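Long-range contact in HydG protein (Carboxydothermus hydrogenoformans, PDB 4RTB), which is a radical SAM enzyme and [FeFe]-hydrogenase maturase, a CO/CN synthase that carries an iron-sulfur cluster and binds S-adenosylmethionine: residues P389-A394 with F424-Y429. Numbering follows the deposited sequence.
Sequences PSFCTA and FSFVEY
The ring of F391 reaches out from the end of a short strand and comes to rest against two aromatic residues of a helix, showing how a chain leaving a parallel sheet can be packed against a helix that follows later in the sequence. Its leading edge does the touching: CE1 of F391 lies 3.5 Å from CB of Y429, while CZ sits over one face of the Y429 ring. The two planes are tilted by only 21° but slid apart, their centroids separated by 5.0 Å, so overlap is slight. Beside this pair, CD2 of F426 meets the F391 ring at its edge, near the ring plane. F426 in turn takes the pyrrolidine of P389 on one face, a CH-pi contact in which CD of P389 stands 4.2 Å from the ring centroid, displaced toward the rim. The CA–CB bond of F391 does not itself point at the helix; with CG anti to the carbonyl carbon (chi1 -44°), the far end of the ring comes nearer to it. An alanine at F391 is likely to leave Y429 and the edge of F426 without their shared aromatic neighbour, opening a gap between strand end and helix.

The polar link is modest. The backbone N of F391 gives a weak hydrogen bond, 3.2 Å long, to OG of S425, a hydroxyl also hydrogen-bonded to O of A422 one turn earlier. On the strand side, S390 pairs through its backbone with I96 and L98; just past the strand, O of F391 is hydrogen-bonded to OG1 of T147. Strand 388-390 thus runs parallel to strand 95-105 in the parallel sheet, with F391 also touching L98, while helix 419-432 packs F426 and Y429 against helix 375-384, and its F424 and V427 touch helix 459-468.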
ATOM      1  N   PRO A 389      10.635  -9.829   8.226  1.00 74.16           N
ATOM      2  CA  PRO A 389       9.200  -9.593   8.411  1.00 74.47           C
ATOM      3  C   PRO A 389       8.940  -8.804   9.684  1.00 76.82           C
ATOM      4  O   PRO A 389       9.558  -9.090  10.710  1.00 80.54           O
ATOM      5  CB  PRO A 389       8.614 -11.006   8.515  1.00 74.64           C
ATOM      6  CG  PRO A 389       9.697 -11.928   8.029  1.00 71.25           C
ATOM      7  CD  PRO A 389      10.977 -11.251   8.385  1.00 72.53           C
ATOM      8  N   SER A 390       8.037  -7.831   9.622  1.00 73.38           N
ATOM      9  CA  SER A 390       7.774  -6.980  10.775  1.00 73.92           C
ATOM     10  C   SER A 390       6.285  -6.779  11.008  1.00 79.36           C
ATOM     11  O   SER A 390       5.464  -6.990  10.115  1.00 80.14           O
ATOM     12  CB  SER A 390       8.460  -5.628  10.603  1.00 72.43           C
ATOM     13  OG  SER A 390       9.184  -5.594   9.389  1.00 69.30           O
ATOM     14  N   PHE A 391       5.954  -6.373  12.228  1.00 80.30           N
ATOM     15  CA  PHE A 391       4.576  -6.169  12.642  1.00 80.08           C
ATOM     16  C   PHE A 391       4.532  -5.017  13.644  1.00 89.80           C
ATOM     17  O   PHE A 391       4.077  -5.197  14.775  1.00 97.46           O
ATOM     18  CB  PHE A 391       3.998  -7.446  13.273  1.00 74.70           C
ATOM     19  CG  PHE A 391       4.323  -8.711  12.522  1.00 67.15           C
ATOM     20  CD1 PHE A 391       5.468  -9.435  12.816  1.00 75.12           C
ATOM     21  CD2 PHE A 391       3.473  -9.185  11.536  1.00 63.36           C
ATOM     22  CE1 PHE A 391       5.768 -10.602  12.132  1.00 72.61           C
ATOM     23  CE2 PHE A 391       3.766 -10.353  10.850  1.00 70.35           C
ATOM     24  CZ  PHE A 391       4.915 -11.062  11.149  1.00 73.39           C
ATOM     25  N   CYS A 392       5.005  -3.841  13.234  1.00 90.71           N
ATOM     26  CA  CYS A 392       5.267  -2.756  14.181  1.00 93.52           C
ATOM     27  C   CYS A 392       4.691  -1.393  13.799  1.00 99.38           C
ATOM     28  O   CYS A 392       4.100  -0.708  14.651  1.00110.81           O
ATOM     29  CB  CYS A 392       6.775  -2.603  14.375  1.00 96.28           C
ATOM     30  SG  CYS A 392       7.677  -2.204  12.857  1.00122.64           S
ATOM     31  N   THR A 393       4.867  -1.024  12.527  1.00 95.09           N
ATOM     32  CA  THR A 393       4.669   0.347  12.029  1.00103.00           C
ATOM     33  C   THR A 393       5.680   1.318  12.641  1.00100.85           C
ATOM     34  O   THR A 393       6.770   0.902  13.068  1.00 92.91           O
ATOM     35  CB  THR A 393       3.236   0.894  12.294  1.00109.83           C
ATOM     36  N   ALA A 394       5.309   2.602  12.666  1.00100.68           N
ATOM     37  CA  ALA A 394       6.213   3.688  13.055  1.00104.84           C
ATOM     38  C   ALA A 394       7.527   3.624  12.279  1.00113.60           C
ATOM     39  O   ALA A 394       8.601   3.857  12.844  1.00106.36           O
ATOM     40  CB  ALA A 394       6.485   3.651  14.558  1.00104.01           C
ATOM     41  N   PHE A 424      12.328  -6.850  17.108  1.00 69.15           N
ATOM     42  CA  PHE A 424      11.559  -7.320  18.251  1.00 70.35           C
ATOM     43  C   PHE A 424      10.110  -7.635  17.911  1.00 67.50           C
ATOM     44  O   PHE A 424       9.499  -8.484  18.559  1.00 69.80           O
ATOM     45  CB  PHE A 424      11.630  -6.305  19.388  1.00 67.01           C
ATOM     46  CG  PHE A 424      12.911  -6.375  20.154  1.00 75.73           C
ATOM     47  CD1 PHE A 424      13.158  -7.441  21.002  1.00 79.27           C
ATOM     48  CD2 PHE A 424      13.884  -5.402  20.005  1.00 79.73           C
ATOM     49  CE1 PHE A 424      14.341  -7.525  21.704  1.00 82.52           C
ATOM     50  CE2 PHE A 424      15.072  -5.480  20.704  1.00 79.82           C
ATOM     51  CZ  PHE A 424      15.301  -6.546  21.553  1.00 81.15           C
ATOM     52  N   SER A 425       9.558  -6.971  16.902  1.00 60.99           N
ATOM     53  CA  SER A 425       8.225  -7.335  16.441  1.00 65.46           C
ATOM     54  C   SER A 425       8.268  -8.763  15.903  1.00 70.82           C
ATOM     55  O   SER A 425       7.399  -9.591  16.213  1.00 73.19           O
ATOM     56  CB  SER A 425       7.715  -6.362  15.374  1.00 71.64           C
ATOM     57  OG  SER A 425       8.490  -6.432  14.193  1.00 72.10           O
ATOM     58  N   PHE A 426       9.305  -9.057  15.124  1.00 71.95           N
ATOM     59  CA  PHE A 426       9.482 -10.400  14.584  1.00 68.05           C
ATOM     60  C   PHE A 426       9.785 -11.408  15.693  1.00 68.50           C
ATOM     61  O   PHE A 426       9.371 -12.567  15.618  1.00 73.10           O
ATOM     62  CB  PHE A 426      10.593 -10.415  13.535  1.00 69.51           C
ATOM     63  CG  PHE A 426      10.745 -11.733  12.833  1.00 75.02           C
ATOM     64  CD1 PHE A 426      11.928 -12.448  12.918  1.00 78.41           C
ATOM     65  CD2 PHE A 426       9.699 -12.263  12.093  1.00 74.17           C
ATOM     66  CE1 PHE A 426      12.071 -13.664  12.272  1.00 76.39           C
ATOM     67  CE2 PHE A 426       9.834 -13.478  11.446  1.00 77.82           C
ATOM     68  CZ  PHE A 426      11.022 -14.180  11.536  1.00 78.02           C
ATOM     69  N   VAL A 427      10.506 -10.963  16.720  1.00 62.46           N
ATOM     70  CA  VAL A 427      10.772 -11.798  17.885  1.00 67.01           C
ATOM     71  C   VAL A 427       9.449 -12.206  18.520  1.00 75.84           C
ATOM     72  O   VAL A 427       9.218 -13.385  18.788  1.00 77.95           O
ATOM     73  CB  VAL A 427      11.653 -11.077  18.935  1.00 68.41           C
ATOM     74  CG1 VAL A 427      11.676 -11.856  20.240  1.00 70.40           C
ATOM     75  CG2 VAL A 427      13.069 -10.883  18.418  1.00 60.18           C
ATOM     76  N   GLU A 428       8.577 -11.225  18.735  1.00 81.87           N
ATOM     77  CA  GLU A 428       7.267 -11.474  19.328  1.00 79.54           C
ATOM     78  C   GLU A 428       6.442 -12.427  18.477  1.00 69.90           C
ATOM     79  O   GLU A 428       5.760 -13.313  19.005  1.00 67.55           O
ATOM     80  CB  GLU A 428       6.503 -10.167  19.529  1.00 81.96           C
ATOM     81  CG  GLU A 428       5.117 -10.365  20.117  1.00 85.15           C
ATOM     82  CD  GLU A 428       4.616  -9.138  20.843  1.00 89.17           C
ATOM     83  OE1 GLU A 428       5.310  -8.103  20.800  1.00 87.87           O
ATOM     84  OE2 GLU A 428       3.534  -9.212  21.460  1.00 99.72           O
ATOM     85  N   TYR A 429       6.503 -12.242  17.162  1.00 67.42           N
ATOM     86  CA  TYR A 429       5.834 -13.168  16.258  1.00 70.05           C
ATOM     87  C   TYR A 429       6.330 -14.592  16.477  1.00 76.44           C
ATOM     88  O   TYR A 429       5.531 -15.515  16.636  1.00 77.52           O
ATOM     89  CB  TYR A 429       6.048 -12.775  14.798  1.00 65.61           C
ATOM     90  CG  TYR A 429       5.490 -13.798  13.836  1.00 69.42           C
ATOM     91  CD1 TYR A 429       6.311 -14.752  13.250  1.00 69.84           C
ATOM     92  CD2 TYR A 429       4.135 -13.827  13.535  1.00 74.51           C
ATOM     93  CE1 TYR A 429       5.802 -15.697  12.379  1.00 72.15           C
ATOM     94  CE2 TYR A 429       3.616 -14.767  12.666  1.00 78.34           C
ATOM     95  CZ  TYR A 429       4.454 -15.700  12.091  1.00 78.54           C
ATOM     96  OH  TYR A 429       3.942 -16.638  11.224  1.00 80.82           O
TER